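Local structure of beta-2-microglobulin (Ctenopharyngodon idella, 6LBE) at residues P48-T53 with L65-D70; V8-R13 with Y93-D98. The protein probably serves as the light chain of bony-fish MHC class I, pairing with the heavy chain and shaping peptide presentation. All blocks are in the same frame, centred on the assembly; numbering follows the deposited sequence.

Contact 1. Residues P48-T53 with L65-D70; sequences PGSTQT and LTKYVD
Thr-51 and Tyr-68 exchange a pair of backbone hydrogen bonds, Thr-51 N to Tyr-68 O at 3.0 Å and Tyr-68 N to Thr-51 O at 3.2 Å, and the two segments run antiparallel, their directions 149° apart. The neighbouring Gln-52 and Lys-67 form a non-hydrogen-bonded pair, with their CA atoms 4.4 Å apart. One step further on, Thr-53 N donates to Thr-66 O at 3.0 Å, but the return bond differs: Thr-66 N donates to the hydroxyl OG1 of Thr-53, also at 3.0 Å. The chi1 of 61° sets this OG1 between its own backbone N and carbonyl carbon, turned to Thr-66 N; the hydroxyl thus accepts the bond that a backbone carbonyl would take in a regular ladder.

On the face of Thr-51 and Tyr-68, the tyrosine ring leans over the threonine. Thr-51 CB lies 3.9 Å from the ring centroid and 29° off its normal, a CH-pi contact over the face, while CG2 reaches alongside the phenol OH. The other face carries Gln-52 and Lys-67. Here the lysine chain, bent at its third torsion, passes the amide, CE of Lys-67 standing 3.4 Å from NE2 of Gln-52. The lysine's amine is held by the carbonyl of Ile-38, on strand 36-42 of the facing sheet; a water on Ser-50 OG accepts a weak bond from it. Another water bridges Gly-49 O, at 2.9 Å, and Thr-51 OG1 at the start of the strand.

Strand 63-71 continues the ladder to strand 22-29 on its other side, and Tyr-68 and Thr-66 touch another protein's chain. The pairing is the edge hairpin of a four-stranded sheet in an immunoglobulin C1-set beta sandwich.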
# COMPACT_ATOMS: atom_id res chain seq x y z
N PRO B 48 -8.91 -1.29 -22.42
CA PRO B 48 -8.02 -2.45 -22.40
C PRO B 48 -6.62 -2.09 -21.91
O PRO B 48 -6.12 -0.98 -22.12
CB PRO B 48 -7.98 -2.89 -23.87
CG PRO B 48 -8.39 -1.72 -24.64
CD PRO B 48 -9.35 -0.95 -23.77
N GLY B 49 -5.98 -3.07 -21.27
CA GLY B 49 -4.58 -2.95 -20.92
C GLY B 49 -4.28 -2.42 -19.53
O GLY B 49 -3.16 -1.96 -19.29
N SER B 50 -5.22 -2.51 -18.60
CA SER B 50 -5.02 -2.07 -17.23
C SER B 50 -4.25 -3.10 -16.41
O SER B 50 -4.30 -4.31 -16.67
CB SER B 50 -6.36 -1.81 -16.56
OG SER B 50 -7.16 -2.98 -16.58
N THR B 51 -3.56 -2.61 -15.39
CA THR B 51 -2.79 -3.45 -14.47
C THR B 51 -3.44 -3.37 -13.10
O THR B 51 -3.96 -2.32 -12.72
CB THR B 51 -1.33 -2.99 -14.39
OG1 THR B 51 -0.80 -2.86 -15.71
CG2 THR B 51 -0.47 -3.99 -13.63
N GLN B 52 -3.41 -4.47 -12.36
CA GLN B 52 -3.91 -4.48 -11.00
C GLN B 52 -2.83 -5.04 -10.09
O GLN B 52 -2.34 -6.14 -10.32
CB GLN B 52 -5.19 -5.31 -10.86
CG GLN B 52 -5.93 -5.01 -9.54
CD GLN B 52 -7.20 -5.80 -9.36
OE1 GLN B 52 -7.29 -6.68 -8.47
NE2 GLN B 52 -8.19 -5.52 -10.21
N THR B 53 -2.47 -4.27 -9.07
CA THR B 53 -1.45 -4.72 -8.14
C THR B 53 -1.93 -5.97 -7.40
O THR B 53 -3.12 -6.31 -7.39
CB THR B 53 -1.10 -3.60 -7.16
OG1 THR B 53 -2.25 -3.22 -6.40
CG2 THR B 53 -0.59 -2.42 -7.93
N LEU B 65 -5.61 -1.94 -2.94
CA LEU B 65 -5.39 -2.42 -4.29
C LEU B 65 -5.37 -1.21 -5.20
O LEU B 65 -6.03 -0.21 -4.93
CB LEU B 65 -6.49 -3.40 -4.72
CG LEU B 65 -6.34 -4.87 -4.33
CD1 LEU B 65 -7.66 -5.61 -4.50
CD2 LEU B 65 -5.25 -5.55 -5.14
N THR B 66 -4.61 -1.30 -6.29
CA THR B 66 -4.54 -0.24 -7.28
C THR B 66 -4.81 -0.82 -8.66
O THR B 66 -4.40 -1.95 -8.96
CB THR B 66 -3.15 0.46 -7.30
OG1 THR B 66 -2.82 0.97 -6.00
CG2 THR B 66 -3.15 1.61 -8.29
N LYS B 67 -5.49 -0.06 -9.50
CA LYS B 67 -5.54 -0.35 -10.92
C LYS B 67 -5.26 0.92 -11.70
O LYS B 67 -5.71 2.00 -11.31
CB LYS B 67 -6.90 -0.94 -11.36
CG LYS B 67 -7.03 -1.08 -12.88
CD LYS B 67 -8.19 -1.96 -13.31
CE LYS B 67 -8.04 -3.35 -12.78
NZ LYS B 67 -8.93 -4.26 -13.54
N TYR B 68 -4.49 0.80 -12.77
CA TYR B 68 -4.13 1.94 -13.59
C TYR B 68 -4.08 1.54 -15.05
O TYR B 68 -3.97 0.35 -15.39
CB TYR B 68 -2.78 2.53 -13.19
CG TYR B 68 -1.65 1.54 -13.21
CD1 TYR B 68 -0.91 1.32 -14.38
CD2 TYR B 68 -1.32 0.83 -12.08
CE1 TYR B 68 0.14 0.41 -14.39
CE2 TYR B 68 -0.29 -0.07 -12.08
CZ TYR B 68 0.44 -0.27 -13.24
OH TYR B 68 1.47 -1.17 -13.22
N VAL B 69 -4.14 2.55 -15.91
CA VAL B 69 -4.18 2.35 -17.35
C VAL B 69 -3.79 3.67 -18.01
O VAL B 69 -4.04 4.74 -17.46
CB VAL B 69 -5.58 1.87 -17.79
CG1 VAL B 69 -6.59 2.98 -17.61
CG2 VAL B 69 -5.57 1.42 -19.21
N ASP B 70 -3.12 3.59 -19.15
CA ASP B 70 -2.88 4.80 -19.90
C ASP B 70 -4.21 5.40 -20.39
O ASP B 70 -5.16 4.68 -20.69
CB ASP B 70 -1.95 4.54 -21.09
CG ASP B 70 -0.51 4.21 -20.66
OD1 ASP B 70 -0.18 4.31 -19.45
OD2 ASP B 70 0.31 3.86 -21.55
O HOH W 1 -1.31 -0.85 -17.32
O HOH W 2 -10.11 -2.51 -16.16

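Contact 2. Residues V8-R13 with Y93-D98; sequences VQVYSR and YTWEPD
Along one border of the immunoglobulin sandwich, where its two sheets face each other, Val-8, Val-10 and Ser-12 of one sheet meet Tyr-93 and Trp-95 of the other. This is packing between sheets rather than ladder pairing: strand 7-12 pairs with 22-29 and strand 91-94 with 79-85, and the two segments form no direct backbone hydrogen bond to each other.

Val-8 lies over one face of the Tyr-93 ring in a CH-pi contact: its CB stands 3.7 Å from the ring centroid, 5° off the normal, and CG1 comes down over the CD1 side of the same face. Val-10 divides its two methyls between the aromatic residues. CG2 rests 3.8 Å from CB of Tyr-93, while CG1, anti to the backbone N with chi1 of -159°, is 3.7 Å from CB of Trp-95.

The indole meets strand 7-12 with its edge, in whose plane lie Val-10 C and Tyr-11 CA. A single water joins the two segments, accepting from Trp-95 NE1 at 3.1 Å and from Ser-12 N at 3.2 Å; both polar donors are thereby satisfied. Ser-12 OG, 3.4 Å from CZ2 of Trp-95, bonds to the carbonyl of Asn-14. Phe-71 meets the indole edge-to-face.

With Val-10 reaching in to Cys-81 of the disulfide with Cys-26, the packing closes one border of an immunoglobulin sandwich, where the first strand faces the last.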
# COMPACT_ATOMS: atom_id res chain seq x y z
N VAL B 8 -12.83 4.50 -2.22
CA VAL B 8 -12.38 4.48 -3.61
C VAL B 8 -11.93 5.88 -4.03
O VAL B 8 -12.64 6.86 -3.79
CB VAL B 8 -13.48 3.94 -4.55
CG1 VAL B 8 -13.13 4.20 -5.98
CG2 VAL B 8 -13.62 2.46 -4.34
N GLN B 9 -10.74 5.96 -4.63
CA GLN B 9 -10.16 7.23 -5.06
C GLN B 9 -9.69 7.12 -6.49
O GLN B 9 -8.83 6.29 -6.80
CB GLN B 9 -9.01 7.64 -4.14
CG GLN B 9 -9.49 8.15 -2.81
CD GLN B 9 -8.36 8.31 -1.80
OE1 GLN B 9 -8.02 7.37 -1.08
NE2 GLN B 9 -7.80 9.50 -1.73
N VAL B 10 -10.26 7.94 -7.37
CA VAL B 10 -9.91 7.99 -8.79
C VAL B 10 -9.13 9.27 -9.05
O VAL B 10 -9.60 10.37 -8.72
CB VAL B 10 -11.16 7.95 -9.69
CG1 VAL B 10 -10.79 7.48 -11.09
CG2 VAL B 10 -12.25 7.09 -9.07
N TYR B 11 -7.95 9.14 -9.64
CA TYR B 11 -7.11 10.29 -9.95
C TYR B 11 -6.20 9.94 -11.12
O TYR B 11 -6.10 8.78 -11.53
CB TYR B 11 -6.27 10.71 -8.74
CG TYR B 11 -5.50 9.59 -8.07
CD1 TYR B 11 -6.11 8.77 -7.13
CD2 TYR B 11 -4.16 9.37 -8.36
CE1 TYR B 11 -5.41 7.75 -6.49
CE2 TYR B 11 -3.44 8.34 -7.74
CZ TYR B 11 -4.08 7.54 -6.80
OH TYR B 11 -3.39 6.54 -6.16
N SER B 12 -5.53 10.97 -11.63
CA SER B 12 -4.52 10.83 -12.67
C SER B 12 -3.13 11.01 -12.08
O SER B 12 -2.95 11.69 -11.07
CB SER B 12 -4.76 11.84 -13.79
OG SER B 12 -5.20 13.09 -13.27
N ARG B 13 -2.15 10.36 -12.70
CA ARG B 13 -0.78 10.49 -12.22
C ARG B 13 -0.31 11.95 -12.27
O ARG B 13 0.13 12.51 -11.27
CB ARG B 13 0.16 9.60 -13.03
CG ARG B 13 1.60 9.82 -12.69
CD ARG B 13 2.51 9.27 -13.75
NE ARG B 13 3.79 8.85 -13.20
CZ ARG B 13 4.74 9.68 -12.81
NH1 ARG B 13 4.55 10.99 -12.93
NH2 ARG B 13 5.89 9.22 -12.32
N TYR B 93 -17.46 5.36 -9.76
CA TYR B 93 -16.84 6.57 -9.24
C TYR B 93 -16.20 7.30 -10.40
O TYR B 93 -15.37 6.72 -11.11
CB TYR B 93 -15.80 6.24 -8.16
CG TYR B 93 -16.34 5.45 -7.00
CD1 TYR B 93 -16.50 4.06 -7.08
CD2 TYR B 93 -16.71 6.08 -5.82
CE1 TYR B 93 -17.01 3.33 -6.02
CE2 TYR B 93 -17.20 5.36 -4.76
CZ TYR B 93 -17.36 3.99 -4.86
OH TYR B 93 -17.86 3.29 -3.80
N THR B 94 -16.56 8.57 -10.58
CA THR B 94 -16.21 9.32 -11.79
C THR B 94 -14.94 10.15 -11.59
O THR B 94 -14.84 10.93 -10.64
CB THR B 94 -17.38 10.22 -12.19
OG1 THR B 94 -18.56 9.43 -12.33
CG2 THR B 94 -17.08 10.90 -13.52
N TRP B 95 -13.99 9.99 -12.49
CA TRP B 95 -12.77 10.77 -12.38
C TRP B 95 -13.08 12.24 -12.62
O TRP B 95 -13.66 12.62 -13.64
CB TRP B 95 -11.74 10.27 -13.37
CG TRP B 95 -10.49 11.11 -13.39
CD1 TRP B 95 -9.51 11.15 -12.44
CD2 TRP B 95 -10.09 12.02 -14.42
NE1 TRP B 95 -8.52 12.04 -12.82
CE2 TRP B 95 -8.86 12.58 -14.03
CE3 TRP B 95 -10.66 12.41 -15.64
CZ2 TRP B 95 -8.18 13.51 -14.82
CZ3 TRP B 95 -9.99 13.33 -16.41
CH2 TRP B 95 -8.76 13.88 -16.00
N GLU B 96 -12.69 13.08 -11.64
CA GLU B 96 -12.82 14.52 -11.75
C GLU B 96 -11.43 15.15 -11.80
O GLU B 96 -10.68 15.07 -10.81
CB GLU B 96 -13.61 15.06 -10.57
CG GLU B 96 -15.03 14.57 -10.50
CD GLU B 96 -15.88 15.03 -11.67
OE1 GLU B 96 -15.42 15.87 -12.49
OE2 GLU B 96 -17.04 14.54 -11.77
N PRO B 97 -11.06 15.81 -12.90
CA PRO B 97 -9.79 16.55 -12.91
C PRO B 97 -9.77 17.69 -11.90
O PRO B 97 -10.80 18.30 -11.58
CB PRO B 97 -9.70 17.08 -14.35
CG PRO B 97 -11.09 16.98 -14.90
CD PRO B 97 -11.74 15.83 -14.20
N ASP B 98 -8.58 17.97 -11.38
CA ASP B 98 -8.41 19.02 -10.39
C ASP B 98 -8.04 20.35 -11.03
O ASP B 98 -7.80 21.33 -10.31
CB ASP B 98 -7.35 18.61 -9.37
CG ASP B 98 -7.89 17.64 -8.35
OD1 ASP B 98 -9.03 17.84 -7.87
OD2 ASP B 98 -7.17 16.66 -8.06
O HOH W 3 -6.85 13.81 -10.96

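Contact 1 joins neighbouring strands within one sheet, whereas contact 2 bridges the two sheets. They share the sheet ordered 7-12, 22-29, 63-71, 51-57: contact 2 uses its strand 7-12 at one border and contact 1 the pair at the other. Their centres are 14 Å apart and their nearest atoms about 5 Å, without touching. Along the chain the order is 8-13, 48-53, 65-70, 93-98, so the hairpin of contact 1 falls between the two terminal segments that contact 2 brings together. Both contacts include residues that touch another protein's chain, consistent with this sheet forming the docking side of the domain.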